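PDB 3QSJ: NUDIX hydrolase from Alicyclobacillus acidocaldarius subsp. acidocaldarius, which probably hydrolyses phosphorus-containing acid anhydrides as a member of the NUDIX family, using a divalent metal such as magnesium or manganese. Local coordinates for residues R59-P73 against A130-F142. Numbering follows the deposited sequence.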
# COMPACT_ATOMS: atom_id res chain seq x y z
N ARG A 59 -15.08 0.13 -12.11
CA ARG A 59 -15.33 -1.29 -12.46
C ARG A 59 -15.18 -2.19 -11.24
O ARG A 59 -15.39 -3.42 -11.35
CB ARG A 59 -14.28 -1.81 -13.49
CG ARG A 59 -13.99 -0.85 -14.59
CD ARG A 59 -13.02 -1.40 -15.61
NE ARG A 59 -13.09 -0.45 -16.71
CZ ARG A 59 -12.10 0.31 -17.12
NH1 ARG A 59 -10.87 0.13 -16.66
NH2 ARG A 59 -12.30 1.18 -18.11
N ALA A 60 -14.81 -1.61 -10.08
CA ALA A 60 -14.50 -2.40 -8.88
C ALA A 60 -15.76 -2.99 -8.23
O ALA A 60 -16.87 -2.50 -8.48
CB ALA A 60 -13.77 -1.53 -7.85
N PHE A 61 -15.56 -3.99 -7.35
CA PHE A 61 -16.65 -4.52 -6.54
C PHE A 61 -16.56 -3.86 -5.21
O PHE A 61 -15.47 -3.63 -4.65
CB PHE A 61 -16.43 -6.04 -6.30
CG PHE A 61 -16.38 -6.82 -7.60
CD1 PHE A 61 -17.55 -7.27 -8.20
CD2 PHE A 61 -15.16 -7.12 -8.20
CE1 PHE A 61 -17.50 -8.01 -9.37
CE2 PHE A 61 -15.12 -7.86 -9.39
CZ PHE A 61 -16.28 -8.32 -9.95
N GLY A 62 -17.72 -3.58 -4.64
CA GLY A 62 -17.70 -3.06 -3.27
C GLY A 62 -17.10 -1.66 -3.13
O GLY A 62 -17.06 -0.84 -4.08
N ARG A 63 -16.75 -1.35 -1.87
CA ARG A 63 -16.26 -0.03 -1.43
C ARG A 63 -15.38 -0.26 -0.21
O ARG A 63 -15.69 -1.12 0.62
CB ARG A 63 -17.53 0.79 -1.03
CG ARG A 63 -17.37 2.12 -0.35
CD ARG A 63 -18.77 2.71 -0.10
NE ARG A 63 -19.62 2.63 -1.31
CZ ARG A 63 -20.87 2.16 -1.36
NH1 ARG A 63 -21.50 1.75 -0.26
NH2 ARG A 63 -21.52 2.13 -2.52
N PRO A 64 -14.36 0.58 -0.00
CA PRO A 64 -13.50 0.40 1.17
C PRO A 64 -14.27 0.52 2.49
O PRO A 64 -15.22 1.31 2.61
CB PRO A 64 -12.40 1.49 0.99
CG PRO A 64 -12.43 1.84 -0.44
CD PRO A 64 -13.88 1.70 -0.87
N VAL A 65 -13.85 -0.26 3.49
CA VAL A 65 -14.43 -0.19 4.84
C VAL A 65 -13.96 1.16 5.40
O VAL A 65 -12.78 1.52 5.24
CB VAL A 65 -13.93 -1.39 5.72
CG1 VAL A 65 -14.45 -1.28 7.12
CG2 VAL A 65 -14.40 -2.72 5.11
N CYS A 66 -14.89 1.94 6.03
CA CYS A 66 -14.59 3.27 6.54
C CYS A 66 -14.21 4.31 5.46
O CYS A 66 -13.62 5.35 5.80
CB CYS A 66 -13.56 3.22 7.69
SG CYS A 66 -14.08 2.16 9.05
N ALA A 67 -14.66 4.10 4.19
CA ALA A 67 -14.60 5.13 3.15
C ALA A 67 -15.45 6.29 3.65
O ALA A 67 -16.49 6.05 4.25
CB ALA A 67 -15.17 4.61 1.84
N GLU A 68 -14.99 7.54 3.47
CA GLU A 68 -15.73 8.73 3.91
C GLU A 68 -15.80 9.70 2.73
O GLU A 68 -16.59 10.63 2.79
CB GLU A 68 -14.95 9.50 4.99
CG GLU A 68 -14.54 8.77 6.26
CD GLU A 68 -13.72 9.65 7.18
OE1 GLU A 68 -13.79 10.90 7.05
OE2 GLU A 68 -13.05 9.10 8.08
N ASP A 69 -14.97 9.55 1.70
CA ASP A 69 -14.96 10.54 0.62
C ASP A 69 -15.12 9.92 -0.76
O ASP A 69 -14.82 8.74 -0.96
CB ASP A 69 -13.63 11.32 0.71
CG ASP A 69 -13.46 12.15 1.97
OD1 ASP A 69 -14.29 13.03 2.21
OD2 ASP A 69 -12.48 11.95 2.67
N ASP A 70 -15.60 10.73 -1.74
CA ASP A 70 -15.86 10.17 -3.07
C ASP A 70 -14.65 9.65 -3.78
O ASP A 70 -14.79 8.78 -4.66
CB ASP A 70 -16.64 11.15 -3.95
CG ASP A 70 -18.07 11.40 -3.44
OD1 ASP A 70 -18.66 10.47 -2.81
OD2 ASP A 70 -18.59 12.50 -3.67
N ASP A 71 -13.45 10.15 -3.38
CA ASP A 71 -12.21 9.68 -3.99
C ASP A 71 -11.56 8.46 -3.29
O ASP A 71 -10.57 7.95 -3.76
CB ASP A 71 -11.22 10.85 -4.12
CG ASP A 71 -10.82 11.50 -2.81
OD1 ASP A 71 -11.50 11.23 -1.77
OD2 ASP A 71 -9.78 12.20 -2.79
N ASP A 72 -12.17 7.95 -2.21
CA ASP A 72 -11.61 6.77 -1.51
C ASP A 72 -11.52 5.55 -2.42
O ASP A 72 -10.48 4.89 -2.42
CB ASP A 72 -12.38 6.47 -0.21
CG ASP A 72 -11.87 7.32 0.93
OD1 ASP A 72 -10.61 7.59 0.97
OD2 ASP A 72 -12.69 7.72 1.80
N PRO A 73 -12.53 5.24 -3.27
CA PRO A 73 -12.38 4.05 -4.15
C PRO A 73 -11.22 4.23 -5.10
O PRO A 73 -10.44 3.30 -5.24
CB PRO A 73 -13.71 3.99 -4.93
CG PRO A 73 -14.73 4.58 -3.90
CD PRO A 73 -13.92 5.77 -3.31
N ALA A 130 -11.48 -7.35 -11.43
CA ALA A 130 -11.43 -6.03 -10.83
C ALA A 130 -11.14 -6.20 -9.38
O ALA A 130 -11.15 -7.36 -8.88
CB ALA A 130 -12.77 -5.26 -11.05
N PHE A 131 -10.88 -5.08 -8.71
CA PHE A 131 -10.55 -5.14 -7.28
C PHE A 131 -11.80 -5.25 -6.42
O PHE A 131 -12.81 -4.60 -6.72
CB PHE A 131 -9.83 -3.87 -6.87
CG PHE A 131 -8.43 -3.83 -7.46
CD1 PHE A 131 -7.46 -4.75 -7.06
CD2 PHE A 131 -8.12 -2.90 -8.46
CE1 PHE A 131 -6.15 -4.67 -7.52
CE2 PHE A 131 -6.81 -2.83 -8.97
CZ PHE A 131 -5.82 -3.71 -8.49
N ASP A 132 -11.69 -6.00 -5.31
CA ASP A 132 -12.79 -6.05 -4.33
C ASP A 132 -12.32 -5.02 -3.27
O ASP A 132 -11.51 -5.34 -2.37
CB ASP A 132 -12.90 -7.47 -3.73
CG ASP A 132 -13.97 -7.51 -2.62
OD1 ASP A 132 -14.60 -6.43 -2.35
OD2 ASP A 132 -14.18 -8.62 -2.03
N LEU A 133 -12.84 -3.80 -3.38
CA LEU A 133 -12.46 -2.74 -2.43
C LEU A 133 -12.97 -2.97 -0.99
O LEU A 133 -12.42 -2.39 -0.05
CB LEU A 133 -12.97 -1.40 -2.97
CG LEU A 133 -12.35 -1.03 -4.33
CD1 LEU A 133 -12.90 0.32 -4.85
CD2 LEU A 133 -10.78 -1.09 -4.29
N GLY A 134 -13.90 -3.90 -0.83
CA GLY A 134 -14.43 -4.29 0.46
C GLY A 134 -13.35 -4.94 1.34
O GLY A 134 -13.53 -5.07 2.57
N LEU A 135 -12.27 -5.40 0.72
CA LEU A 135 -11.12 -6.03 1.42
C LEU A 135 -10.14 -4.97 1.96
O LEU A 135 -9.21 -5.33 2.67
CB LEU A 135 -10.41 -7.01 0.49
CG LEU A 135 -11.20 -8.27 0.19
CD1 LEU A 135 -10.42 -9.13 -0.84
CD2 LEU A 135 -11.44 -9.09 1.47
N LEU A 136 -10.38 -3.69 1.68
CA LEU A 136 -9.50 -2.62 2.23
C LEU A 136 -10.23 -1.76 3.22
O LEU A 136 -11.44 -1.54 3.04
CB LEU A 136 -8.98 -1.67 1.11
CG LEU A 136 -7.66 -2.14 0.46
CD1 LEU A 136 -7.82 -3.55 -0.26
CD2 LEU A 136 -7.32 -1.14 -0.65
N ARG A 137 -9.51 -1.32 4.24
CA ARG A 137 -10.05 -0.42 5.22
C ARG A 137 -9.30 0.91 5.12
O ARG A 137 -8.07 0.94 5.20
CB ARG A 137 -9.90 -1.03 6.63
CG ARG A 137 -10.36 -0.13 7.75
CD ARG A 137 -9.91 -0.65 9.14
NE ARG A 137 -10.45 0.22 10.20
CZ ARG A 137 -11.65 0.08 10.75
NH1 ARG A 137 -12.46 -0.91 10.36
NH2 ARG A 137 -12.09 0.97 11.66
N ARG A 138 -10.03 2.03 4.99
CA ARG A 138 -9.38 3.34 5.08
C ARG A 138 -8.95 3.51 6.53
O ARG A 138 -9.80 3.42 7.44
CB ARG A 138 -10.36 4.45 4.65
CG ARG A 138 -9.78 5.79 4.94
CD ARG A 138 -10.57 6.97 4.40
NE ARG A 138 -10.15 8.21 5.05
CZ ARG A 138 -10.49 9.42 4.62
NH1 ARG A 138 -11.21 9.56 3.50
NH2 ARG A 138 -10.10 10.51 5.27
N ILE A 139 -7.63 3.78 6.76
CA ILE A 139 -7.15 3.98 8.13
C ILE A 139 -6.59 5.37 8.40
O ILE A 139 -6.27 5.70 9.54
CB ILE A 139 -6.17 2.88 8.55
CG1 ILE A 139 -4.94 2.89 7.58
CG2 ILE A 139 -6.90 1.53 8.54
CD1 ILE A 139 -3.80 1.90 8.05
N GLY A 140 -6.41 6.17 7.36
CA GLY A 140 -5.94 7.51 7.64
C GLY A 140 -5.78 8.38 6.42
O GLY A 140 -5.82 7.89 5.29
N ARG A 141 -5.52 9.67 6.67
CA ARG A 141 -5.21 10.58 5.58
C ARG A 141 -4.24 11.59 6.15
O ARG A 141 -4.47 12.12 7.25
CB ARG A 141 -6.47 11.27 5.07
CG ARG A 141 -6.23 12.22 3.91
CD ARG A 141 -7.54 12.94 3.56
NE ARG A 141 -7.30 13.90 2.46
CZ ARG A 141 -8.24 14.56 1.80
NH1 ARG A 141 -9.53 14.46 2.17
NH2 ARG A 141 -7.91 15.34 0.76
N PHE A 142 -3.11 11.77 5.46
CA PHE A 142 -2.07 12.67 5.98
C PHE A 142 -1.57 13.58 4.91
O PHE A 142 -1.15 13.14 3.83
CB PHE A 142 -0.91 11.85 6.57
CG PHE A 142 -1.35 11.10 7.80
CD1 PHE A 142 -1.70 11.78 8.96
CD2 PHE A 142 -1.54 9.73 7.76
CE1 PHE A 142 -2.22 11.11 10.06
CE2 PHE A 142 -2.00 9.04 8.89
CZ PHE A 142 -2.33 9.75 10.03
O HOH W 1 -10.93 13.10 4.46
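Arg138 NH1 bridges two aspartates, donating to Asp69 OD2 at 2.8 Å and to Asp72 OD2 at 2.9 Å. With Arg141 they form a salt-bridge network that ties the loop before helix 72-87 to strand 137-143 in the NUDIX fold. Both oxygens lie in the guanidinium plane, and Asp72 uses its syn lone pair. Arg138 runs out nearly straight, with CG anti to the backbone N (chi1 171°), and this carries its end to the turn of Asp69 to Asp72 that leads into helix 72-87. Asp72 OD2 also accepts from the backbone N of Glu68 and Asp69, so three donors grip this oxygen. Asp72 OD1 forms a salt bridge with Arg155. The Glu68 carboxylate stacks over one guanidinium face of Arg138, its plane turned by only 7°; this is charge attraction alone, with no N-H directed at it. A water joins Asp69 OD2, Arg138 NH2 and Arg141 NH1; Arg141 also pairs with Asp153.

Two isolated beta bridges continue the contact. At one, Val65 N donates to Leu136 O and Arg138 N to Val65 O, both at 2.8 Å. At the other, Phe61 N donates to Phe131 O and Leu133 N to Phe61 O. The Leu133 side chain points toward the loop and helix start. Its CB lies beside the Pro64 ring, and its CD1 meets Ala60 CB at 3.6 Å and Pro73 CB. Farther out, Arg137 bonds to Met217 O and Leu220 O, while Cys66 SG sits over one guanidinium face, 3.5 Å from Arg137 NH2.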